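Local coordinates for protein eukaryotic initiation factor 4F subunit p150 (Saccharomyces cerevisiae, PDB 2VSO) that serves as the scaffold subunit of the mRNA cap-binding complex eIF4F in translation initiation, its middle domain, the part described here, binding the RNA helicase eIF4A, at residues 73-76 / 77-81; 181-185 / 186-190. One frame throughout, in Å; residues are numbered along the deposited sequence.

Contact 1: 73-76 / 77-81; sequences ETLK and AVIEQ
L75 and I79, one helical turn apart, make a local i to i+4 contact in the first turns of helix 73-88, on the face turned into the MIF4G domain. Their side chains run alongside each other and point the same way, meeting through L75 CD1 and I79 CD1 at 3.9 Å. L75 carries CG anti to its backbone nitrogen (chi1 165°), while I79 CG1 sits beside its own backbone nitrogen, 3.4 Å from L75 O, which sends CD1 toward L75 CD1. Branched aliphatic residues suit this face because neighbouring helices cover it: L75 also packs on A63 of helix 52-64 and Y128 of helix 122-139, and I79 on L129. V78 turns to M40 and I62, with CG2 beside T74 O at 3.4 Å.

Backbone bonds hold the side chains in step. I79 N reaches L75 O at 3.0 Å in an almost straight bond (178°), and V78 N meets T74 O at 2.9 Å. A77 N makes weak bonds to both E73 O and T74 O. A77 itself is partly exposed and puts a small methyl on the helix flank.

Two polar ends reach back to residues just before 73-76. T74 is buried, and its hydroxyl is satisfied by E69; K76, on the more open side with E73 and E80, bonds through NZ to N71 O. An amphipathic helix of this kind, largely apolar inward and charged outward, is characteristic of the stacked helices in the MIF4G domain, a HEAT-repeat-like fold.

Contact 2: 181-185 / 186-190; sequences GFLYR and LNLLT
L183 and L189 form the tight part of this local contact, where the chain leaves helix 163-185 and folds back over its last turn. L189 CD1 presses on L183 CB at 3.6 Å, the two side chains meeting at a slant. With CG set beside its own nitrogen (chi1 -71°), L189 brings this methyl to L183 while also packing on V130 and C133 of helix 122-139. L188 closes the same inner side more loosely, its CD1 4.3 Å from L183 CD2, and rests on L129. Leucines suit these places, being flexible enough to fill the junction between helices.

Three amides past the helix are tied back to two carbonyls. L188 N bonds to L183 O at 2.9 Å, with its N-H well aimed (160°), and L186 N adds a weak bond to the same oxygen. N187 N reaches Y184 O at 2.9 Å from above the carbonyl plane; that oxygen also receives Q227 NE2, so the helix end is tied to helix 211-228. The buried Y184 ring lies beside L189 O, with CD2 3.7 Å away, and its hydroxyl bonds to D231.

On the solvent side R185, N187 and T190 are exposed and the packing is thin. R185 is bent along its chain, and F182 CD2 lies 3.9 Å above the plane of the R185 guanidinium, toward the rim of that group. L186 is partly exposed and leans CG on F182 O. N187 takes a positive phi (62°), which asparagine tolerates better than most residues. With L188 N on L183 O and N187 N on Y184 O, this is a Schellman motif, N187 being its C-prime residue, which ends the helix.

In the fold
Contact 1 comes first along the chain, at the start of helix 73-88, and contact 2 follows about a hundred residues later, where helix 163-185 passes into the loop before helix 191-206. Their centres lie about 19 Å apart and their nearest atoms about 8 Å, so they do not touch. Helix 122-139 links them: L129 meets both I79 of contact 1 and L188 of contact 2. One contact thus belongs to a helix beginning and the other to a helix ending, both within the all-helical MIF4G domain, the eIF4A-binding middle part of eIF4G, where helix 122-139 packs against both helix 73-88 and the loop after helix 163-185.

Contact 1: 73-76 / 77-81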
ATOM      1  N   GLU C  73       7.771 -32.767  17.347  1.00 61.94           N
ATOM      2  CA  GLU C  73       7.328 -32.685  15.956  1.00 59.74           C
ATOM      3  C   GLU C  73       6.307 -31.583  15.630  1.00 55.29           C
ATOM      4  O   GLU C  73       6.306 -31.068  14.518  1.00 58.43           O
ATOM      5  CB  GLU C  73       6.799 -34.044  15.474  1.00 53.35           C
ATOM      6  CG  GLU C  73       5.964 -34.798  16.496  1.00 72.75           C
ATOM      7  CD  GLU C  73       6.697 -36.005  17.085  1.00 72.43           C
ATOM      8  OE1 GLU C  73       7.869 -35.854  17.500  1.00 52.65           O
ATOM      9  OE2 GLU C  73       6.089 -37.098  17.123  1.00 65.19           O
ATOM     10  N   THR C  74       5.445 -31.254  16.589  1.00 43.90           N
ATOM     11  CA  THR C  74       4.348 -30.307  16.406  1.00 39.29           C
ATOM     12  C   THR C  74       4.846 -28.871  16.542  1.00 55.09           C
ATOM     13  O   THR C  74       4.427 -27.981  15.810  1.00 57.82           O
ATOM     14  CB  THR C  74       3.238 -30.540  17.443  1.00 55.64           C
ATOM     15  OG1 THR C  74       2.471 -31.699  17.082  1.00 67.82           O
ATOM     16  CG2 THR C  74       2.319 -29.324  17.542  1.00 36.82           C
ATOM     17  N   LEU C  75       5.748 -28.667  17.492  1.00 66.61           N
ATOM     18  CA  LEU C  75       6.419 -27.393  17.667  1.00 59.06           C
ATOM     19  C   LEU C  75       7.354 -27.092  16.496  1.00 49.27           C
ATOM     20  O   LEU C  75       7.428 -25.960  16.041  1.00 47.61           O
ATOM     21  CB  LEU C  75       7.191 -27.396  18.983  1.00 52.58           C
ATOM     22  CG  LEU C  75       8.231 -26.305  19.205  1.00 50.53           C
ATOM     23  CD1 LEU C  75       7.581 -24.932  19.214  1.00 35.22           C
ATOM     24  CD2 LEU C  75       8.941 -26.585  20.514  1.00 45.82           C
ATOM     25  N   LYS C  76       8.081 -28.093  16.011  1.00 61.46           N
ATOM     26  CA  LYS C  76       8.886 -27.901  14.805  1.00 52.52           C
ATOM     27  C   LYS C  76       7.956 -27.437  13.702  1.00 59.44           C
ATOM     28  O   LYS C  76       8.332 -26.625  12.850  1.00 64.12           O
ATOM     29  CB  LYS C  76       9.521 -29.208  14.337  1.00 41.26           C
ATOM     30  CG  LYS C  76      10.703 -29.745  15.143  1.00 51.45           C
ATOM     31  CD  LYS C  76      11.069 -31.169  14.647  1.00 35.32           C
ATOM     32  CE  LYS C  76      12.251 -31.789  15.398  1.00 52.51           C
ATOM     33  NZ  LYS C  76      12.223 -33.292  15.348  1.00 60.87           N
ATOM     34  N   ALA C  77       6.737 -27.974  13.722  1.00 36.30           N
ATOM     35  CA  ALA C  77       5.807 -27.789  12.628  1.00 47.02           C
ATOM     36  C   ALA C  77       5.229 -26.362  12.661  1.00 52.37           C
ATOM     37  O   ALA C  77       5.035 -25.721  11.625  1.00 64.96           O
ATOM     38  CB  ALA C  77       4.712 -28.840  12.698  1.00 34.24           C
ATOM     39  N   VAL C  78       4.991 -25.881  13.874  1.00 53.22           N
ATOM     40  CA  VAL C  78       4.541 -24.530  14.139  1.00 43.73           C
ATOM     41  C   VAL C  78       5.584 -23.482  13.756  1.00 53.22           C
ATOM     42  O   VAL C  78       5.252 -22.506  13.092  1.00 66.29           O
ATOM     43  CB  VAL C  78       4.184 -24.366  15.618  1.00 48.01           C
ATOM     44  CG1 VAL C  78       4.232 -22.898  16.026  1.00 35.07           C
ATOM     45  CG2 VAL C  78       2.826 -24.984  15.895  1.00 38.59           C
ATOM     46  N   ILE C  79       6.836 -23.676  14.165  1.00 51.89           N
ATOM     47  CA  ILE C  79       7.910 -22.772  13.737  1.00 53.56           C
ATOM     48  C   ILE C  79       7.968 -22.704  12.213  1.00 42.52           C
ATOM     49  O   ILE C  79       8.112 -21.638  11.632  1.00 67.93           O
ATOM     50  CB  ILE C  79       9.318 -23.213  14.226  1.00 43.60           C
ATOM     51  CG1 ILE C  79       9.427 -23.216  15.755  1.00 35.88           C
ATOM     52  CG2 ILE C  79      10.378 -22.327  13.628  1.00 43.15           C
ATOM     53  CD1 ILE C  79       8.479 -22.285  16.434  1.00 41.79           C
ATOM     54  N   GLU C  80       7.871 -23.854  11.566  1.00 51.99           N
ATOM     55  CA  GLU C  80       8.077 -23.923  10.130  1.00 46.99           C
ATOM     56  C   GLU C  80       6.984 -23.158   9.398  1.00 66.86           C
ATOM     57  O   GLU C  80       7.204 -22.593   8.322  1.00 72.76           O
ATOM     58  CB  GLU C  80       8.073 -25.369   9.675  1.00 38.10           C
ATOM     59  CG  GLU C  80       8.225 -25.539   8.179  1.00 59.51           C
ATOM     60  CD  GLU C  80       7.789 -26.912   7.698  1.00 67.63           C
ATOM     61  OE1 GLU C  80       8.067 -27.240   6.527  1.00 60.43           O
ATOM     62  OE2 GLU C  80       7.163 -27.654   8.488  1.00 78.80           O
ATOM     63  N   GLN C  81       5.803 -23.144  10.000  1.00 50.84           N
ATOM     64  CA  GLN C  81       4.660 -22.476   9.411  1.00 50.94           C
ATOM     65  C   GLN C  81       4.710 -20.968   9.628  1.00 54.92           C
ATOM     66  O   GLN C  81       4.196 -20.206   8.810  1.00 56.07           O
ATOM     67  CB  GLN C  81       3.367 -23.027   9.996  1.00 47.66           C
ATOM     68  CG  GLN C  81       2.875 -24.280   9.339  1.00 53.38           C
ATOM     69  CD  GLN C  81       1.533 -24.709   9.897  1.00 84.80           C
ATOM     70  OE1 GLN C  81       0.525 -24.026   9.714  1.00 78.45           O
ATOM     71  NE2 GLN C  81       1.513 -25.848  10.581  1.00102.04           N
TER

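Contact 2: 181-185 / 186-190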
ATOM      1  N   GLY C 181      16.208 -10.513   9.795  1.00 38.84           N
ATOM      2  CA  GLY C 181      16.610  -9.221  10.327  1.00 39.91           C
ATOM      3  C   GLY C 181      15.786  -8.813  11.533  1.00 37.23           C
ATOM      4  O   GLY C 181      16.274  -8.162  12.443  1.00 43.59           O
ATOM      5  N   PHE C 182      14.523  -9.208  11.530  1.00 40.28           N
ATOM      6  CA  PHE C 182      13.629  -8.977  12.656  1.00 40.74           C
ATOM      7  C   PHE C 182      13.785  -9.970  13.817  1.00 44.15           C
ATOM      8  O   PHE C 182      13.434  -9.663  14.947  1.00 67.89           O
ATOM      9  CB  PHE C 182      12.182  -8.949  12.172  1.00 54.17           C
ATOM     10  CG  PHE C 182      11.810  -7.675  11.458  1.00 48.66           C
ATOM     11  CD1 PHE C 182      11.097  -7.708  10.269  1.00 52.40           C
ATOM     12  CD2 PHE C 182      12.181  -6.440  11.977  1.00 51.35           C
ATOM     13  CE1 PHE C 182      10.755  -6.533   9.613  1.00 61.05           C
ATOM     14  CE2 PHE C 182      11.837  -5.248  11.328  1.00 44.51           C
ATOM     15  CZ  PHE C 182      11.126  -5.293  10.144  1.00 37.81           C
ATOM     16  N   LEU C 183      14.311 -11.154  13.537  1.00 44.10           N
ATOM     17  CA  LEU C 183      14.595 -12.126  14.579  1.00 39.19           C
ATOM     18  C   LEU C 183      15.907 -11.767  15.261  1.00 42.90           C
ATOM     19  O   LEU C 183      16.026 -11.802  16.477  1.00 40.59           O
ATOM     20  CB  LEU C 183      14.705 -13.520  13.963  1.00 33.71           C
ATOM     21  CG  LEU C 183      13.476 -14.041  13.228  1.00 41.98           C
ATOM     22  CD1 LEU C 183      13.806 -15.290  12.448  1.00 28.62           C
ATOM     23  CD2 LEU C 183      12.328 -14.272  14.187  1.00 30.90           C
ATOM     24  N   TYR C 184      16.899 -11.435  14.449  1.00 44.20           N
ATOM     25  CA  TYR C 184      18.195 -11.019  14.946  1.00 53.01           C
ATOM     26  C   TYR C 184      18.036  -9.838  15.893  1.00 50.02           C
ATOM     27  O   TYR C 184      18.660  -9.793  16.946  1.00 49.70           O
ATOM     28  CB  TYR C 184      19.106 -10.652  13.767  1.00 51.83           C
ATOM     29  CG  TYR C 184      20.433 -10.028  14.154  1.00 48.58           C
ATOM     30  CD1 TYR C 184      20.670  -8.666  13.939  1.00 53.96           C
ATOM     31  CD2 TYR C 184      21.450 -10.792  14.723  1.00 44.64           C
ATOM     32  CE1 TYR C 184      21.889  -8.072  14.285  1.00 43.26           C
ATOM     33  CE2 TYR C 184      22.672 -10.210  15.075  1.00 55.57           C
ATOM     34  CZ  TYR C 184      22.880  -8.846  14.860  1.00 52.77           C
ATOM     35  OH  TYR C 184      24.073  -8.263  15.198  1.00 41.78           O
ATOM     36  N   ARG C 185      17.176  -8.899  15.516  1.00 42.58           N
ATOM     37  CA  ARG C 185      16.993  -7.672  16.279  1.00 48.04           C
ATOM     38  C   ARG C 185      16.394  -7.897  17.668  1.00 56.42           C
ATOM     39  O   ARG C 185      16.639  -7.123  18.589  1.00 68.06           O
ATOM     40  CB  ARG C 185      16.132  -6.700  15.494  1.00 41.02           C
ATOM     41  CG  ARG C 185      16.172  -5.297  16.032  1.00 60.99           C
ATOM     42  CD  ARG C 185      14.786  -4.765  16.246  1.00 50.88           C
ATOM     43  NE  ARG C 185      14.267  -4.027  15.108  1.00 60.40           N
ATOM     44  CZ  ARG C 185      12.979  -3.729  14.950  1.00 75.90           C
ATOM     45  NH1 ARG C 185      12.088  -4.130  15.851  1.00 78.17           N
ATOM     46  NH2 ARG C 185      12.579  -3.039  13.889  1.00 64.22           N
ATOM     47  N   LEU C 186      15.595  -8.947  17.813  1.00 60.31           N
ATOM     48  CA  LEU C 186      15.055  -9.323  19.115  1.00 51.38           C
ATOM     49  C   LEU C 186      15.975 -10.314  19.821  1.00 55.99           C
ATOM     50  O   LEU C 186      15.616 -10.857  20.856  1.00 66.90           O
ATOM     51  CB  LEU C 186      13.677  -9.956  18.968  1.00 33.83           C
ATOM     52  CG  LEU C 186      12.549  -9.204  18.270  1.00 41.72           C
ATOM     53  CD1 LEU C 186      11.418 -10.166  18.001  1.00 52.03           C
ATOM     54  CD2 LEU C 186      12.058  -8.052  19.103  1.00 40.07           C
ATOM     55  N   ASN C 187      17.154 -10.552  19.250  1.00 48.23           N
ATOM     56  CA  ASN C 187      18.120 -11.489  19.819  1.00 60.24           C
ATOM     57  C   ASN C 187      17.570 -12.922  19.873  1.00 72.55           C
ATOM     58  O   ASN C 187      17.802 -13.665  20.833  1.00 59.11           O
ATOM     59  CB  ASN C 187      18.594 -11.017  21.199  1.00 61.49           C
ATOM     60  CG  ASN C 187      19.166  -9.608  21.167  1.00 75.27           C
ATOM     61  OD1 ASN C 187      20.094  -9.323  20.412  1.00 69.08           O
ATOM     62  ND2 ASN C 187      18.612  -8.719  21.991  1.00 70.92           N
ATOM     63  N   LEU C 188      16.826 -13.285  18.832  1.00 56.66           N
ATOM     64  CA  LEU C 188      16.348 -14.640  18.643  1.00 47.77           C
ATOM     65  C   LEU C 188      17.232 -15.395  17.638  1.00 60.31           C
ATOM     66  O   LEU C 188      16.956 -16.542  17.277  1.00 73.04           O
ATOM     67  CB  LEU C 188      14.897 -14.643  18.173  1.00 40.22           C
ATOM     68  CG  LEU C 188      13.873 -13.896  19.023  1.00 50.30           C
ATOM     69  CD1 LEU C 188      12.446 -14.125  18.512  1.00 49.88           C
ATOM     70  CD2 LEU C 188      13.986 -14.323  20.456  1.00 49.55           C
ATOM     71  N   LEU C 189      18.303 -14.742  17.202  1.00 56.59           N
ATOM     72  CA  LEU C 189      19.304 -15.352  16.334  1.00 41.20           C
ATOM     73  C   LEU C 189      20.664 -14.739  16.635  1.00 58.51           C
ATOM     74  O   LEU C 189      20.756 -13.589  17.070  1.00 59.45           O
ATOM     75  CB  LEU C 189      18.984 -15.140  14.851  1.00 35.02           C
ATOM     76  CG  LEU C 189      17.821 -15.847  14.154  1.00 47.55           C
ATOM     77  CD1 LEU C 189      17.629 -15.304  12.744  1.00 43.55           C
ATOM     78  CD2 LEU C 189      18.061 -17.329  14.098  1.00 33.91           C
ATOM     79  N   THR C 190      21.716 -15.511  16.389  1.00 67.45           N
ATOM     80  CA  THR C 190      23.078 -15.047  16.590  1.00 82.17           C
ATOM     81  C   THR C 190      23.578 -14.393  15.310  1.00 83.44           C
ATOM     82  O   THR C 190      22.918 -14.459  14.272  1.00 73.33           O
ATOM     83  CB  THR C 190      24.034 -16.204  16.982  1.00 85.46           C
ATOM     84  OG1 THR C 190      24.181 -17.112  15.881  1.00 84.11           O
ATOM     85  CG2 THR C 190      23.497 -16.956  18.189  1.00 89.53           C
TER